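Long-range contact in DNA mismatch repair protein MutL (Aquifex aeolicus, PDB 6LZI), which binds ADP in its Bergerat-fold ATPase domain and probably serves as an endonuclease in DNA mismatch repair: residues Gln243-Phe255 / Phe291-Lys303. Numbering follows the deposited sequence.
Sequences QNKNLKEFLRKVF and FLELVRELAGKEK
F250 reaches across to L292, V295 and R296 where two helices lie side by side on one face of a mixed β-sheet, in the S5-like domain of MutL. Helices 245-254 and 292-298 run in roughly the same direction, their axes 31° apart and 10.1 Å away at closest approach, a spacing that side chains must fill. The principal bump is the F250 ring. Its first torsion (chi1 -178°) swings the ring away from its own backbone N and out to the other helix, bringing CZ within 3.1 Å of L292 O. There the ring lies in a slot: L292 CD2 sits over one face, 3.8 Å from the centroid in a CH-pi contact, V254 CG1 of its own helix covers the opposite face, and V295 CG1 meets the edge. R296 NH1 comes obliquely to the ring, 3.2 Å from F250 CE2, the two planes 82° apart, while V254 CG1 packs over a face of that guanidinium. L292 CD2 lies between the F250 ring face and L247 CD1, which it touches at 3.5 Å. L247 CD1 also meets the edge of the F291 ring, 3.5 Å from CE2. At the other end, F255 presents a ring face to A299 CB and an edge to L298 CD1, and its side chain also touches L211, V224 and V261 of the underlying sheet. Near the C-terminal end of helix 245-254 a single water joins the two backbones, donating to V254 O and to A299 O, each 2.8 Å from the water oxygen.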
ATOM      1  N   GLN A 243      -4.725  -3.058  13.553  1.00 59.55           N
ATOM      2  CA  GLN A 243      -3.741  -2.514  14.486  1.00 60.28           C
ATOM      3  C   GLN A 243      -4.085  -2.763  15.960  1.00 61.30           C
ATOM      4  O   GLN A 243      -3.346  -2.301  16.839  1.00 65.79           O
ATOM      5  CB  GLN A 243      -3.560  -1.016  14.237  1.00 62.16           C
ATOM      6  CG  GLN A 243      -2.757  -0.688  13.000  1.00 67.57           C
ATOM      7  CD  GLN A 243      -1.346  -1.257  13.049  1.00 72.44           C
ATOM      8  OE1 GLN A 243      -0.976  -2.101  12.225  1.00 72.98           O
ATOM      9  NE2 GLN A 243      -0.549  -0.794  14.013  1.00 73.73           N
ATOM     10  N   ASN A 244      -5.168  -3.488  16.250  1.00 58.26           N
ATOM     11  CA  ASN A 244      -5.652  -3.665  17.622  1.00 57.46           C
ATOM     12  C   ASN A 244      -4.545  -4.061  18.601  1.00 61.80           C
ATOM     13  O   ASN A 244      -3.729  -4.943  18.317  1.00 60.91           O
ATOM     14  CB  ASN A 244      -6.753  -4.723  17.653  1.00 52.74           C
ATOM     15  CG  ASN A 244      -7.988  -4.310  16.892  1.00 53.95           C
ATOM     16  OD1 ASN A 244      -7.931  -3.510  15.935  1.00 49.40           O
ATOM     17  ND2 ASN A 244      -9.115  -4.875  17.283  1.00 59.45           N
ATOM     18  N   LYS A 245      -4.553  -3.424  19.782  1.00 60.37           N
ATOM     19  CA  LYS A 245      -3.541  -3.698  20.800  1.00 59.84           C
ATOM     20  C   LYS A 245      -3.853  -4.956  21.596  1.00 60.47           C
ATOM     21  O   LYS A 245      -2.929  -5.653  22.036  1.00 59.87           O
ATOM     22  CB  LYS A 245      -3.416  -2.506  21.758  1.00 63.18           C
ATOM     23  CG  LYS A 245      -2.205  -1.605  21.518  1.00 62.79           C
ATOM     24  CD  LYS A 245      -1.878  -0.822  22.786  1.00 65.95           C
ATOM     25  CE  LYS A 245      -1.585  -1.773  23.938  1.00 68.53           C
ATOM     26  NZ  LYS A 245      -1.208  -1.059  25.187  1.00 69.35           N
ATOM     27  N   ASN A 246      -5.143  -5.221  21.830  1.00 59.53           N
ATOM     28  CA  ASN A 246      -5.584  -6.444  22.483  1.00 58.00           C
ATOM     29  C   ASN A 246      -5.050  -7.678  21.759  1.00 55.59           C
ATOM     30  O   ASN A 246      -4.721  -8.691  22.394  1.00 49.62           O
ATOM     31  CB  ASN A 246      -7.114  -6.446  22.511  1.00 59.11           C
ATOM     32  CG  ASN A 246      -7.697  -7.534  23.388  1.00 65.56           C
ATOM     33  OD1 ASN A 246      -8.043  -7.292  24.554  1.00 71.97           O
ATOM     34  ND2 ASN A 246      -7.848  -8.733  22.827  1.00 65.59           N
ATOM     35  N   LEU A 247      -4.943  -7.608  20.432  1.00 59.75           N
ATOM     36  CA  LEU A 247      -4.506  -8.777  19.688  1.00 62.02           C
ATOM     37  C   LEU A 247      -2.983  -8.895  19.657  1.00 58.10           C
ATOM     38  O   LEU A 247      -2.456  -9.994  19.846  1.00 61.00           O
ATOM     39  CB  LEU A 247      -5.100  -8.742  18.275  1.00 69.47           C
ATOM     40  CG  LEU A 247      -5.083 -10.035  17.444  1.00 74.61           C
ATOM     41  CD1 LEU A 247      -5.272 -11.257  18.330  1.00 77.98           C
ATOM     42  CD2 LEU A 247      -6.168  -9.995  16.378  1.00 74.42           C
ATOM     43  N   LYS A 248      -2.254  -7.784  19.480  1.00 51.54           N
ATOM     44  CA  LYS A 248      -0.794  -7.865  19.400  1.00 51.51           C
ATOM     45  C   LYS A 248      -0.188  -8.294  20.738  1.00 53.80           C
ATOM     46  O   LYS A 248       0.761  -9.095  20.772  1.00 49.16           O
ATOM     47  CB  LYS A 248      -0.219  -6.519  18.932  1.00 55.03           C
ATOM     48  CG  LYS A 248       1.313  -6.384  19.024  1.00 55.73           C
ATOM     49  CD  LYS A 248       1.820  -4.969  18.657  1.00 58.09           C
ATOM     50  CE  LYS A 248       2.156  -4.810  17.157  1.00 58.59           C
ATOM     51  NZ  LYS A 248       3.466  -5.477  16.713  1.00 53.35           N
ATOM     52  N   GLU A 249      -0.735  -7.794  21.850  1.00 53.80           N
ATOM     53  CA  GLU A 249      -0.248  -8.202  23.163  1.00 54.48           C
ATOM     54  C   GLU A 249      -0.448  -9.695  23.383  1.00 53.62           C
ATOM     55  O   GLU A 249       0.387 -10.358  24.003  1.00 54.30           O
ATOM     56  CB  GLU A 249      -0.968  -7.426  24.273  1.00 63.29           C
ATOM     57  CG  GLU A 249      -0.741  -5.909  24.298  1.00 68.72           C
ATOM     58  CD  GLU A 249      -1.571  -5.217  25.381  1.00 75.66           C
ATOM     59  OE1 GLU A 249      -1.012  -4.403  26.153  1.00 77.47           O
ATOM     60  OE2 GLU A 249      -2.786  -5.501  25.469  1.00 78.89           O
ATOM     61  N   PHE A 250      -1.574 -10.235  22.905  1.00 50.50           N
ATOM     62  CA  PHE A 250      -1.850 -11.655  23.081  1.00 51.44           C
ATOM     63  C   PHE A 250      -0.960 -12.504  22.182  1.00 49.85           C
ATOM     64  O   PHE A 250      -0.576 -13.616  22.561  1.00 51.49           O
ATOM     65  CB  PHE A 250      -3.326 -11.930  22.798  1.00 56.99           C
ATOM     66  CG  PHE A 250      -3.733 -13.368  22.985  1.00 56.95           C
ATOM     67  CD1 PHE A 250      -3.582 -14.288  21.959  1.00 56.50           C
ATOM     68  CD2 PHE A 250      -4.288 -13.793  24.182  1.00 56.98           C
ATOM     69  CE1 PHE A 250      -3.960 -15.604  22.128  1.00 54.34           C
ATOM     70  CE2 PHE A 250      -4.673 -15.106  24.355  1.00 59.34           C
ATOM     71  CZ  PHE A 250      -4.514 -16.021  23.330  1.00 55.75           C
ATOM     72  N   LEU A 251      -0.648 -12.013  20.972  1.00 44.89           N
ATOM     73  CA  LEU A 251       0.345 -12.692  20.138  1.00 44.73           C
ATOM     74  C   LEU A 251       1.726 -12.617  20.776  1.00 44.60           C
ATOM     75  O   LEU A 251       2.491 -13.580  20.747  1.00 45.07           O
ATOM     76  CB  LEU A 251       0.381 -12.081  18.730  1.00 48.29           C
ATOM     77  CG  LEU A 251      -0.797 -12.216  17.773  1.00 49.85           C
ATOM     78  CD1 LEU A 251      -0.528 -11.320  16.567  1.00 47.21           C
ATOM     79  CD2 LEU A 251      -1.011 -13.676  17.333  1.00 44.80           C
ATOM     80  N   ARG A 252       2.061 -11.476  21.376  1.00 46.88           N
ATOM     81  CA  ARG A 252       3.274 -11.398  22.175  1.00 50.54           C
ATOM     82  C   ARG A 252       3.247 -12.411  23.319  1.00 52.31           C
ATOM     83  O   ARG A 252       4.244 -13.095  23.574  1.00 48.64           O
ATOM     84  CB  ARG A 252       3.432  -9.974  22.716  1.00 56.81           C
ATOM     85  CG  ARG A 252       4.767  -9.672  23.382  1.00 58.93           C
ATOM     86  CD  ARG A 252       4.890  -8.173  23.684  1.00 63.38           C
ATOM     87  NE  ARG A 252       4.981  -7.352  22.472  1.00 64.54           N
ATOM     88  CZ  ARG A 252       4.005  -6.567  22.008  1.00 63.67           C
ATOM     89  NH1 ARG A 252       2.846  -6.494  22.647  1.00 63.36           N
ATOM     90  NH2 ARG A 252       4.191  -5.859  20.894  1.00 61.43           N
ATOM     91  N   LYS A 253       2.096 -12.568  23.971  1.00 51.05           N
ATOM     92  CA  LYS A 253       2.037 -13.463  25.117  1.00 56.67           C
ATOM     93  C   LYS A 253       2.134 -14.945  24.722  1.00 55.74           C
ATOM     94  O   LYS A 253       2.810 -15.721  25.407  1.00 55.75           O
ATOM     95  CB  LYS A 253       0.773 -13.200  25.929  1.00 62.41           C
ATOM     96  CG  LYS A 253       1.036 -13.445  27.405  1.00 66.10           C
ATOM     97  CD  LYS A 253       2.353 -12.736  27.767  1.00 71.39           C
ATOM     98  CE  LYS A 253       2.802 -12.964  29.203  1.00 77.11           C
ATOM     99  NZ  LYS A 253       4.085 -12.235  29.450  1.00 77.36           N
ATOM    100  N   VAL A 254       1.467 -15.378  23.642  1.00 52.91           N
ATOM    101  CA  VAL A 254       1.525 -16.808  23.310  1.00 53.68           C
ATOM    102  C   VAL A 254       2.675 -17.157  22.355  1.00 55.08           C
ATOM    103  O   VAL A 254       3.066 -18.334  22.270  1.00 50.70           O
ATOM    104  CB  VAL A 254       0.191 -17.333  22.738  1.00 52.02           C
ATOM    105  CG1 VAL A 254      -0.948 -17.120  23.739  1.00 52.64           C
ATOM    106  CG2 VAL A 254      -0.141 -16.720  21.347  1.00 47.71           C
ATOM    107  N   PHE A 255       3.195 -16.182  21.609  1.00 52.92           N
ATOM    108  CA  PHE A 255       4.512 -16.239  20.967  1.00 43.94           C
ATOM    109  C   PHE A 255       5.249 -15.069  21.664  1.00 48.41           C
ATOM    110  O   PHE A 255       6.146 -15.182  22.492  1.00 47.28           O
ATOM    111  CB  PHE A 255       4.461 -15.986  19.417  1.00 44.57           C
ATOM    112  CG  PHE A 255       3.389 -16.756  18.651  1.00 42.42           C
ATOM    113  CD1 PHE A 255       3.653 -18.008  18.107  1.00 46.30           C
ATOM    114  CD2 PHE A 255       2.131 -16.210  18.440  1.00 41.93           C
ATOM    115  CE1 PHE A 255       2.670 -18.702  17.359  1.00 43.23           C
ATOM    116  CE2 PHE A 255       1.154 -16.902  17.729  1.00 43.59           C
ATOM    117  CZ  PHE A 255       1.431 -18.145  17.162  1.00 40.34           C
ATOM    118  N   PHE A 291     -12.064 -16.854  19.294  1.00 63.51           N
ATOM    119  CA  PHE A 291     -10.968 -16.388  18.448  1.00 63.85           C
ATOM    120  C   PHE A 291      -9.617 -16.496  19.149  1.00 63.77           C
ATOM    121  O   PHE A 291      -8.708 -17.158  18.645  1.00 57.97           O
ATOM    122  CB  PHE A 291     -11.206 -14.944  17.997  1.00 61.79           C
ATOM    123  CG  PHE A 291     -10.052 -14.338  17.205  1.00 56.88           C
ATOM    124  CD1 PHE A 291      -9.861 -14.642  15.868  1.00 56.39           C
ATOM    125  CD2 PHE A 291      -9.159 -13.469  17.806  1.00 53.49           C
ATOM    126  CE1 PHE A 291      -8.813 -14.073  15.149  1.00 53.95           C
ATOM    127  CE2 PHE A 291      -8.120 -12.915  17.098  1.00 53.28           C
ATOM    128  CZ  PHE A 291      -7.952 -13.213  15.770  1.00 52.05           C
ATOM    129  N   LEU A 292      -9.483 -15.843  20.312  1.00 65.13           N
ATOM    130  CA  LEU A 292      -8.180 -15.793  20.971  1.00 65.04           C
ATOM    131  C   LEU A 292      -7.785 -17.165  21.508  1.00 65.85           C
ATOM    132  O   LEU A 292      -6.589 -17.486  21.596  1.00 62.32           O
ATOM    133  CB  LEU A 292      -8.189 -14.727  22.078  1.00 67.36           C
ATOM    134  CG  LEU A 292      -8.105 -13.264  21.613  1.00 62.47           C
ATOM    135  CD1 LEU A 292      -8.467 -12.246  22.701  1.00 58.69           C
ATOM    136  CD2 LEU A 292      -6.721 -12.974  21.069  1.00 60.08           C
ATOM    137  N   GLU A 293      -8.780 -17.993  21.833  1.00 66.59           N
ATOM    138  CA  GLU A 293      -8.529 -19.402  22.105  1.00 69.63           C
ATOM    139  C   GLU A 293      -7.859 -20.081  20.913  1.00 66.83           C
ATOM    140  O   GLU A 293      -6.814 -20.727  21.057  1.00 66.19           O
ATOM    141  CB  GLU A 293      -9.845 -20.100  22.466  1.00 75.21           C
ATOM    142  CG  GLU A 293      -9.886 -21.591  22.163  1.00 80.65           C
ATOM    143  CD  GLU A 293     -11.129 -22.272  22.724  1.00 88.13           C
ATOM    144  OE1 GLU A 293     -11.964 -21.573  23.342  1.00 89.64           O
ATOM    145  OE2 GLU A 293     -11.264 -23.507  22.551  1.00 90.91           O
ATOM    146  N   LEU A 294      -8.444 -19.945  19.719  1.00 63.78           N
ATOM    147  CA  LEU A 294      -7.880 -20.640  18.564  1.00 58.59           C
ATOM    148  C   LEU A 294      -6.492 -20.110  18.220  1.00 53.79           C
ATOM    149  O   LEU A 294      -5.648 -20.855  17.711  1.00 52.65           O
ATOM    150  CB  LEU A 294      -8.825 -20.532  17.365  1.00 56.90           C
ATOM    151  CG  LEU A 294      -8.530 -21.474  16.180  1.00 55.05           C
ATOM    152  CD1 LEU A 294      -8.491 -22.934  16.594  1.00 56.67           C
ATOM    153  CD2 LEU A 294      -9.510 -21.270  15.017  1.00 54.10           C
ATOM    154  N   VAL A 295      -6.218 -18.851  18.541  1.00 47.75           N
ATOM    155  CA  VAL A 295      -4.874 -18.323  18.341  1.00 45.53           C
ATOM    156  C   VAL A 295      -3.882 -19.014  19.264  1.00 50.95           C
ATOM    157  O   VAL A 295      -2.796 -19.412  18.838  1.00 52.10           O
ATOM    158  CB  VAL A 295      -4.866 -16.797  18.537  1.00 43.40           C
ATOM    159  CG1 VAL A 295      -3.459 -16.276  18.518  1.00 48.27           C
ATOM    160  CG2 VAL A 295      -5.696 -16.118  17.462  1.00 40.39           C
ATOM    161  N   ARG A 296      -4.224 -19.148  20.559  1.00 52.74           N
ATOM    162  CA  ARG A 296      -3.311 -19.857  21.452  1.00 55.97           C
ATOM    163  C   ARG A 296      -3.244 -21.347  21.113  1.00 51.45           C
ATOM    164  O   ARG A 296      -2.201 -21.970  21.301  1.00 50.39           O
ATOM    165  CB  ARG A 296      -3.687 -19.604  22.919  1.00 62.39           C
ATOM    166  CG  ARG A 296      -4.490 -20.667  23.654  1.00 67.05           C
ATOM    167  CD  ARG A 296      -4.836 -20.202  25.112  1.00 72.16           C
ATOM    168  NE  ARG A 296      -3.639 -19.921  25.917  1.00 74.89           N
ATOM    169  CZ  ARG A 296      -3.285 -18.717  26.374  1.00 76.36           C
ATOM    170  NH1 ARG A 296      -4.042 -17.653  26.131  1.00 77.96           N
ATOM    171  NH2 ARG A 296      -2.169 -18.574  27.084  1.00 75.29           N
ATOM    172  N   GLU A 297      -4.318 -21.923  20.571  1.00 50.15           N
ATOM    173  CA  GLU A 297      -4.245 -23.272  20.017  1.00 51.13           C
ATOM    174  C   GLU A 297      -3.273 -23.324  18.837  1.00 46.09           C
ATOM    175  O   GLU A 297      -2.429 -24.228  18.742  1.00 45.96           O
ATOM    176  CB  GLU A 297      -5.656 -23.724  19.611  1.00 57.64           C
ATOM    177  CG  GLU A 297      -5.744 -24.896  18.618  1.00 58.62           C
ATOM    178  CD  GLU A 297      -7.131 -25.519  18.596  1.00 67.04           C
ATOM    179  OE1 GLU A 297      -7.285 -26.622  18.038  1.00 70.50           O
ATOM    180  OE2 GLU A 297      -8.067 -24.917  19.163  1.00 69.24           O
ATOM    181  N   LEU A 298      -3.372 -22.336  17.952  1.00 47.27           N
ATOM    182  CA  LEU A 298      -2.438 -22.169  16.845  1.00 42.96           C
ATOM    183  C   LEU A 298      -0.986 -22.082  17.324  1.00 46.42           C
ATOM    184  O   LEU A 298      -0.078 -22.647  16.696  1.00 43.05           O
ATOM    185  CB  LEU A 298      -2.850 -20.918  16.086  1.00 45.46           C
ATOM    186  CG  LEU A 298      -2.221 -20.379  14.821  1.00 44.10           C
ATOM    187  CD1 LEU A 298      -0.861 -19.779  15.116  1.00 50.69           C
ATOM    188  CD2 LEU A 298      -2.153 -21.440  13.756  1.00 38.42           C
ATOM    189  N   ALA A 299      -0.740 -21.367  18.430  1.00 46.02           N
ATOM    190  CA  ALA A 299       0.625 -21.159  18.905  1.00 43.32           C
ATOM    191  C   ALA A 299       1.310 -22.438  19.371  1.00 43.11           C
ATOM    192  O   ALA A 299       2.513 -22.403  19.662  1.00 49.12           O
ATOM    193  CB  ALA A 299       0.652 -20.123  20.039  1.00 43.22           C
ATOM    194  N   GLY A 300       0.595 -23.551  19.521  1.00 44.68           N
ATOM    195  CA  GLY A 300       1.200 -24.775  19.984  1.00 48.92           C
ATOM    196  C   GLY A 300       1.574 -25.682  18.844  1.00 45.01           C
ATOM    197  O   GLY A 300       2.109 -26.773  19.084  1.00 42.52           O
ATOM    198  N   LYS A 301       1.364 -25.229  17.604  1.00 46.43           N
ATOM    199  CA  LYS A 301       1.407 -26.102  16.447  1.00 48.28           C
ATOM    200  C   LYS A 301       2.752 -26.104  15.738  1.00 46.28           C
ATOM    201  O   LYS A 301       2.877 -26.775  14.712  1.00 45.81           O
ATOM    202  CB  LYS A 301       0.307 -25.722  15.451  1.00 43.66           C
ATOM    203  CG  LYS A 301      -1.117 -26.257  15.660  1.00 45.44           C
ATOM    204  CD  LYS A 301      -1.324 -26.896  16.994  1.00 51.20           C
ATOM    205  CE  LYS A 301      -1.082 -28.429  16.889  1.00 59.94           C
ATOM    206  NZ  LYS A 301      -0.854 -29.134  18.189  1.00 59.53           N
ATOM    207  N   GLU A 302       3.760 -25.390  16.254  1.00 41.55           N
ATOM    208  CA  GLU A 302       5.087 -25.462  15.649  1.00 43.60           C
ATOM    209  C   GLU A 302       5.677 -26.871  15.709  1.00 43.20           C
ATOM    210  O   GLU A 302       5.490 -27.631  16.668  1.00 44.47           O
ATOM    211  CB  GLU A 302       6.057 -24.505  16.317  1.00 47.30           C
ATOM    212  CG  GLU A 302       5.718 -23.060  16.136  1.00 44.33           C
ATOM    213  CD  GLU A 302       6.477 -22.215  17.116  1.00 49.05           C
ATOM    214  OE1 GLU A 302       7.468 -21.571  16.694  1.00 44.10           O
ATOM    215  OE2 GLU A 302       6.104 -22.239  18.311  1.00 45.60           O
ATOM    216  N   LYS A 303       6.427 -27.208  14.671  1.00 41.60           N
ATOM    217  CA  LYS A 303       7.010 -28.537  14.596  1.00 45.58           C
ATOM    218  C   LYS A 303       8.085 -28.705  15.671  1.00 48.40           C
ATOM    219  O   LYS A 303       8.719 -27.735  16.093  1.00 47.51           O
ATOM    220  CB  LYS A 303       7.602 -28.759  13.219  1.00 20.00           C
TER
HETATM  221  O   HOH W   1       4.120 -20.688  21.211  1.00 55.58           O